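Local coordinates for beta-galactosidase (Bacillus circulans subsp. alkalophilus, PDB 3TTY), which hydrolyses terminal beta-D-galactose residues from beta-galactosides as a TIM-barrel glycoside hydrolase, here with galactose bound, at residues A[38-52]-A[74-88]. Numbering follows the deposited sequence.
Sequences DVATVNVFSWAKIQR and IYLCLATSTGAHPAW
W47 lies across the ring of P86: CD of the proline sits 3.7 Å from the centroid of the indole's five-membered ring, nearly over it, a CH-pi contact. On the opposite face T82 CG2 reaches only the CZ3 corner, and residues of helix 119-135 pack on the ring as well. With CG anti to the backbone N (chi1 -166°), the ring reaches toward 82-86, while NE1 bonds Q51 OE1 of its own segment, 3.0 Å away and in the indole plane. Cut back to an alanine, W47 would probably leave a gap beside P86 and T82 and Q51 OE1 without this donor. Earlier in both segments, strands 39-42 and 75-79 run parallel as the second and third of the eight strands of the TIM barrel; backbone bonds from Y75 N to D38 O through A79 N to V42 O join them. V42 CG2 meets L78 CD1 at 3.7 Å on the side covered by helix 60-71, while T41 OG1 lies against C77 CB on the opposite face. Past the strand ends, S81 OG donates to N43 O at 2.7 Å from well above the carbonyl plane and accepts the N-H of S46 (2.9 Å), which fixes its hydroxyl; N43, its CG trans to the backbone N, gives a second side-chain bond here, ND2 to A79 O at 3.0 Å. F45, part of the galactose pocket, has A84 CB at its ring edge, 3.8 Å from CD1, and meets W187 of a neighbouring subunit. Farther along, W88 NE1 donates to Q51 O at 2.8 Å, close to the indole plane, and the Q51 amide stands 64° from that ring, its NE2 near CZ2 and CH2.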
loop_
_atom_site.group_PDB
_atom_site.type_symbol
_atom_site.label_atom_id
_atom_site.label_comp_id
_atom_site.label_asym_id
_atom_site.label_seq_id
_atom_site.Cartn_x
_atom_site.Cartn_y
_atom_site.Cartn_z
ATOM N N ASP A 38 -3.926 -15.909 -42.006
ATOM C CA ASP A 38 -2.914 -15.914 -43.056
ATOM C C ASP A 38 -1.572 -15.265 -42.660
ATOM O O ASP A 38 -0.672 -15.102 -43.500
ATOM C CB ASP A 38 -3.470 -15.304 -44.359
ATOM C CG ASP A 38 -4.148 -13.952 -44.143
ATOM O OD1 ASP A 38 -3.942 -13.328 -43.077
ATOM O OD2 ASP A 38 -4.885 -13.506 -45.050
ATOM N N VAL A 39 -1.436 -14.895 -41.389
ATOM C CA VAL A 39 -0.154 -14.398 -40.892
ATOM C C VAL A 39 0.215 -14.988 -39.529
ATOM O O VAL A 39 -0.621 -15.126 -38.647
ATOM C CB VAL A 39 -0.109 -12.855 -40.857
ATOM C CG1 VAL A 39 -1.072 -12.302 -39.826
ATOM C CG2 VAL A 39 1.309 -12.373 -40.601
ATOM N N ALA A 40 1.477 -15.355 -39.374
ATOM C CA ALA A 40 1.963 -15.895 -38.118
ATOM C C ALA A 40 3.154 -15.069 -37.656
ATOM O O ALA A 40 4.048 -14.756 -38.453
ATOM C CB ALA A 40 2.357 -17.382 -38.274
ATOM N N THR A 41 3.150 -14.702 -36.378
ATOM C CA THR A 41 4.261 -13.988 -35.759
ATOM C C THR A 41 5.020 -15.009 -34.931
ATOM O O THR A 41 4.570 -15.414 -33.867
ATOM C CB THR A 41 3.753 -12.859 -34.827
ATOM O OG1 THR A 41 3.001 -11.899 -35.582
ATOM C CG2 THR A 41 4.916 -12.162 -34.114
ATOM N N VAL A 42 6.172 -15.441 -35.421
ATOM C CA VAL A 42 6.858 -16.576 -34.816
ATOM C C VAL A 42 8.217 -16.191 -34.257
ATOM O O VAL A 42 8.742 -15.115 -34.558
ATOM C CB VAL A 42 7.043 -17.706 -35.835
ATOM C CG1 VAL A 42 5.699 -18.057 -36.474
ATOM C CG2 VAL A 42 8.044 -17.276 -36.895
ATOM N N ASN A 43 8.763 -17.069 -33.421
ATOM C CA ASN A 43 10.096 -16.890 -32.840
ATOM C C ASN A 43 10.254 -15.677 -31.916
ATOM O O ASN A 43 11.349 -15.102 -31.826
ATOM C CB ASN A 43 11.144 -16.806 -33.943
ATOM C CG ASN A 43 12.555 -17.024 -33.426
ATOM O OD1 ASN A 43 12.831 -17.997 -32.703
ATOM N ND2 ASN A 43 13.457 -16.110 -33.782
ATOM N N VAL A 44 9.179 -15.272 -31.238
ATOM C CA VAL A 44 9.272 -14.112 -30.342
ATOM C C VAL A 44 10.080 -14.452 -29.092
ATOM O O VAL A 44 10.820 -13.613 -28.576
ATOM C CB VAL A 44 7.897 -13.577 -29.918
ATOM C CG1 VAL A 44 8.052 -12.347 -29.029
ATOM C CG2 VAL A 44 7.052 -13.247 -31.123
ATOM N N PHE A 45 9.966 -15.689 -28.621
ATOM C CA PHE A 45 10.525 -16.039 -27.319
ATOM C C PHE A 45 11.319 -17.329 -27.326
ATOM O O PHE A 45 11.044 -18.235 -26.536
ATOM C CB PHE A 45 9.419 -16.104 -26.256
ATOM C CG PHE A 45 8.884 -14.745 -25.846
ATOM C CD1 PHE A 45 9.711 -13.809 -25.240
ATOM C CD2 PHE A 45 7.556 -14.415 -26.047
ATOM C CE1 PHE A 45 9.224 -12.562 -24.841
ATOM C CE2 PHE A 45 7.060 -13.166 -25.661
ATOM C CZ PHE A 45 7.900 -12.238 -25.056
ATOM N N SER A 46 12.322 -17.410 -28.194
ATOM C CA SER A 46 13.051 -18.655 -28.344
ATOM C C SER A 46 14.554 -18.433 -28.422
ATOM O O SER A 46 15.279 -19.214 -29.045
ATOM C CB SER A 46 12.556 -19.415 -29.577
ATOM O OG SER A 46 11.484 -20.268 -29.231
ATOM N N TRP A 47 15.018 -17.369 -27.782
ATOM C CA TRP A 47 16.427 -17.072 -27.799
ATOM C C TRP A 47 17.198 -18.294 -27.284
ATOM O O TRP A 47 18.115 -18.771 -27.942
ATOM C CB TRP A 47 16.716 -15.818 -26.979
ATOM C CG TRP A 47 18.076 -15.255 -27.197
ATOM C CD1 TRP A 47 19.169 -15.903 -27.712
ATOM C CD2 TRP A 47 18.495 -13.916 -26.917
ATOM N NE1 TRP A 47 20.249 -15.042 -27.751
ATOM C CE2 TRP A 47 19.857 -13.819 -27.271
ATOM C CE3 TRP A 47 17.858 -12.797 -26.380
ATOM C CZ2 TRP A 47 20.578 -12.633 -27.132
ATOM C CZ3 TRP A 47 18.576 -11.627 -26.234
ATOM C CH2 TRP A 47 19.920 -11.555 -26.610
ATOM N N ALA A 48 16.795 -18.828 -26.140
ATOM C CA ALA A 48 17.505 -19.963 -25.559
ATOM C C ALA A 48 17.384 -21.240 -26.397
ATOM O O ALA A 48 18.308 -22.048 -26.437
ATOM C CB ALA A 48 17.063 -20.214 -24.114
ATOM N N LYS A 49 16.261 -21.428 -27.077
ATOM C CA LYS A 49 16.143 -22.599 -27.948
ATOM C C LYS A 49 17.149 -22.519 -29.095
ATOM O O LYS A 49 17.739 -23.516 -29.512
ATOM C CB LYS A 49 14.726 -22.741 -28.502
ATOM C CG LYS A 49 14.502 -24.065 -29.246
ATOM C CD LYS A 49 13.060 -24.218 -29.670
ATOM C CE LYS A 49 12.812 -25.584 -30.324
ATOM N NZ LYS A 49 13.356 -26.725 -29.545
ATOM N N ILE A 50 17.353 -21.313 -29.596
ATOM C CA ILE A 50 18.286 -21.108 -30.684
ATOM C C ILE A 50 19.715 -21.168 -30.184
ATOM O O ILE A 50 20.555 -21.878 -30.743
ATOM C CB ILE A 50 18.060 -19.745 -31.349
ATOM C CG1 ILE A 50 16.690 -19.724 -32.039
ATOM C CG2 ILE A 50 19.197 -19.444 -32.310
ATOM C CD1 ILE A 50 16.203 -18.334 -32.395
ATOM N N GLN A 51 20.001 -20.425 -29.125
ATOM C CA GLN A 51 21.389 -20.285 -28.699
ATOM C C GLN A 51 21.640 -20.768 -27.269
ATOM O O GLN A 51 21.225 -20.126 -26.306
ATOM C CB GLN A 51 21.834 -18.837 -28.875
ATOM C CG GLN A 51 23.335 -18.596 -28.665
ATOM C CD GLN A 51 23.662 -17.113 -28.525
ATOM O OE1 GLN A 51 22.820 -16.252 -28.779
ATOM N NE2 GLN A 51 24.880 -16.814 -28.098
ATOM N N ARG A 52 22.345 -21.888 -27.136
ATOM C CA ARG A 52 22.529 -22.524 -25.830
ATOM C C ARG A 52 23.820 -22.107 -25.107
ATOM O O ARG A 52 24.026 -22.455 -23.944
ATOM C CB ARG A 52 22.507 -24.042 -25.989
ATOM C CG ARG A 52 23.593 -24.562 -26.909
ATOM C CD ARG A 52 24.156 -25.876 -26.387
ATOM N NE ARG A 52 23.167 -26.952 -26.419
ATOM C CZ ARG A 52 23.030 -27.894 -25.480
ATOM N NH1 ARG A 52 23.817 -27.899 -24.399
ATOM N NH2 ARG A 52 22.094 -28.834 -25.625
ATOM N N ILE A 74 0.894 -19.228 -45.622
ATOM C CA ILE A 74 0.746 -18.285 -44.523
ATOM C C ILE A 74 2.003 -17.427 -44.446
ATOM O O ILE A 74 3.117 -17.936 -44.570
ATOM C CB ILE A 74 0.519 -19.011 -43.191
ATOM C CG1 ILE A 74 -0.854 -19.684 -43.191
ATOM C CG2 ILE A 74 0.649 -18.051 -42.021
ATOM C CD1 ILE A 74 -1.101 -20.585 -41.993
ATOM N N TYR A 75 1.813 -16.124 -44.271
ATOM C CA TYR A 75 2.919 -15.170 -44.247
ATOM C C TYR A 75 3.526 -15.019 -42.861
ATOM O O TYR A 75 2.859 -15.267 -41.853
ATOM C CB TYR A 75 2.454 -13.812 -44.772
ATOM C CG TYR A 75 2.155 -13.835 -46.261
ATOM C CD1 TYR A 75 3.187 -13.908 -47.194
ATOM C CD2 TYR A 75 0.841 -13.791 -46.733
ATOM C CE1 TYR A 75 2.923 -13.932 -48.560
ATOM C CE2 TYR A 75 0.562 -13.813 -48.098
ATOM C CZ TYR A 75 1.607 -13.885 -49.003
ATOM O OH TYR A 75 1.343 -13.908 -50.353
ATOM N N LEU A 76 4.786 -14.590 -42.821
ATOM C CA LEU A 76 5.557 -14.590 -41.586
ATOM C C LEU A 76 5.930 -13.193 -41.096
ATOM O O LEU A 76 6.549 -12.398 -41.816
ATOM C CB LEU A 76 6.805 -15.446 -41.748
ATOM C CG LEU A 76 6.457 -16.861 -42.216
ATOM C CD1 LEU A 76 7.680 -17.612 -42.715
ATOM C CD2 LEU A 76 5.763 -17.620 -41.116
ATOM N N CYS A 77 5.504 -12.897 -39.873
ATOM C CA CYS A 77 6.038 -11.778 -39.125
ATOM C C CYS A 77 7.121 -12.371 -38.209
ATOM O O CYS A 77 6.816 -12.930 -37.157
ATOM C CB CYS A 77 4.934 -11.103 -38.320
ATOM S SG CYS A 77 5.500 -9.658 -37.423
ATOM N N LEU A 78 8.380 -12.279 -38.633
ATOM C CA LEU A 78 9.460 -12.991 -37.956
ATOM C C LEU A 78 10.109 -12.139 -36.869
ATOM O O LEU A 78 10.631 -11.063 -37.147
ATOM C CB LEU A 78 10.514 -13.486 -38.958
ATOM C CG LEU A 78 11.689 -14.289 -38.377
ATOM C CD1 LEU A 78 11.213 -15.541 -37.610
ATOM C CD2 LEU A 78 12.679 -14.682 -39.450
ATOM N N ALA A 79 10.075 -12.631 -35.635
ATOM C CA ALA A 79 10.666 -11.907 -34.512
ATOM C C ALA A 79 12.147 -12.276 -34.328
ATOM O O ALA A 79 12.577 -13.370 -34.683
ATOM C CB ALA A 79 9.868 -12.165 -33.229
ATOM N N THR A 80 12.923 -11.352 -33.775
ATOM C CA THR A 80 14.338 -11.593 -33.512
ATOM C C THR A 80 14.593 -12.386 -32.228
ATOM O O THR A 80 15.728 -12.805 -31.983
ATOM C CB THR A 80 15.099 -10.271 -33.401
ATOM O OG1 THR A 80 14.511 -9.489 -32.356
ATOM C CG2 THR A 80 15.011 -9.508 -34.707
ATOM N N SER A 81 13.560 -12.562 -31.404
ATOM C CA SER A 81 13.667 -13.358 -30.175
ATOM C C SER A 81 14.458 -12.670 -29.067
ATOM O O SER A 81 14.823 -13.308 -28.088
ATOM C CB SER A 81 14.311 -14.719 -30.450
ATOM O OG SER A 81 13.391 -15.779 -30.277
ATOM N N THR A 82 14.716 -11.378 -29.208
ATOM C CA THR A 82 15.530 -10.675 -28.220
ATOM C C THR A 82 14.775 -10.112 -27.007
ATOM O O THR A 82 15.375 -9.467 -26.152
ATOM C CB THR A 82 16.355 -9.551 -28.882
ATOM O OG1 THR A 82 15.471 -8.611 -29.501
ATOM C CG2 THR A 82 17.316 -10.138 -29.934
ATOM N N GLY A 83 13.471 -10.356 -26.919
ATOM C CA GLY A 83 12.675 -9.820 -25.822
ATOM C C GLY A 83 12.868 -10.538 -24.488
ATOM O O GLY A 83 12.406 -10.071 -23.458
ATOM N N ALA A 84 13.531 -11.689 -24.504
ATOM C CA ALA A 84 13.841 -12.397 -23.268
ATOM C C ALA A 84 15.132 -13.172 -23.471
ATOM O O ALA A 84 15.200 -14.034 -24.350
ATOM C CB ALA A 84 12.709 -13.347 -22.875
ATOM N N HIS A 85 16.150 -12.852 -22.669
ATOM C CA HIS A 85 17.456 -13.473 -22.816
ATOM C C HIS A 85 17.485 -14.862 -22.176
ATOM O O HIS A 85 16.604 -15.201 -21.412
ATOM C CB HIS A 85 18.557 -12.554 -22.253
ATOM C CG HIS A 85 18.374 -12.183 -20.813
ATOM N ND1 HIS A 85 18.126 -10.892 -20.402
ATOM C CD2 HIS A 85 18.416 -12.934 -19.683
ATOM C CE1 HIS A 85 18.016 -10.862 -19.085
ATOM N NE2 HIS A 85 18.188 -12.090 -18.625
ATOM N N PRO A 86 18.480 -15.686 -22.528
ATOM C CA PRO A 86 18.600 -17.039 -21.966
ATOM C C PRO A 86 19.073 -17.073 -20.511
ATOM O O PRO A 86 19.857 -16.228 -20.083
ATOM C CB PRO A 86 19.645 -17.704 -22.867
ATOM C CG PRO A 86 19.572 -16.952 -24.154
ATOM C CD PRO A 86 19.318 -15.514 -23.730
ATOM N N ALA A 87 18.608 -18.064 -19.760
ATOM C CA ALA A 87 19.037 -18.233 -18.376
ATOM C C ALA A 87 20.560 -18.337 -18.257
ATOM O O ALA A 87 21.136 -17.834 -17.291
ATOM C CB ALA A 87 18.361 -19.449 -17.746
ATOM N N TRP A 88 21.215 -18.981 -19.225
ATOM C CA TRP A 88 22.682 -19.109 -19.178
ATOM C C TRP A 88 23.365 -17.762 -19.369
ATOM O O TRP A 88 24.466 -17.530 -18.870
ATOM C CB TRP A 88 23.214 -20.118 -20.207
ATOM C CG TRP A 88 23.048 -19.710 -21.656
ATOM C CD1 TRP A 88 22.098 -20.164 -22.527
ATOM C CD2 TRP A 88 23.869 -18.792 -22.405
ATOM N NE1 TRP A 88 22.263 -19.575 -23.760
ATOM C CE2 TRP A 88 23.345 -18.735 -23.712
ATOM C CE3 TRP A 88 24.994 -18.021 -22.098
ATOM C CZ2 TRP A 88 23.909 -17.936 -24.711
ATOM C CZ3 TRP A 88 25.547 -17.218 -23.091
ATOM C CH2 TRP A 88 25.004 -17.183 -24.377
HETATM O O HOH W 1 11.641 -11.187 -29.316
HETATM O O HOH W 2 13.610 -15.027 -26.395
#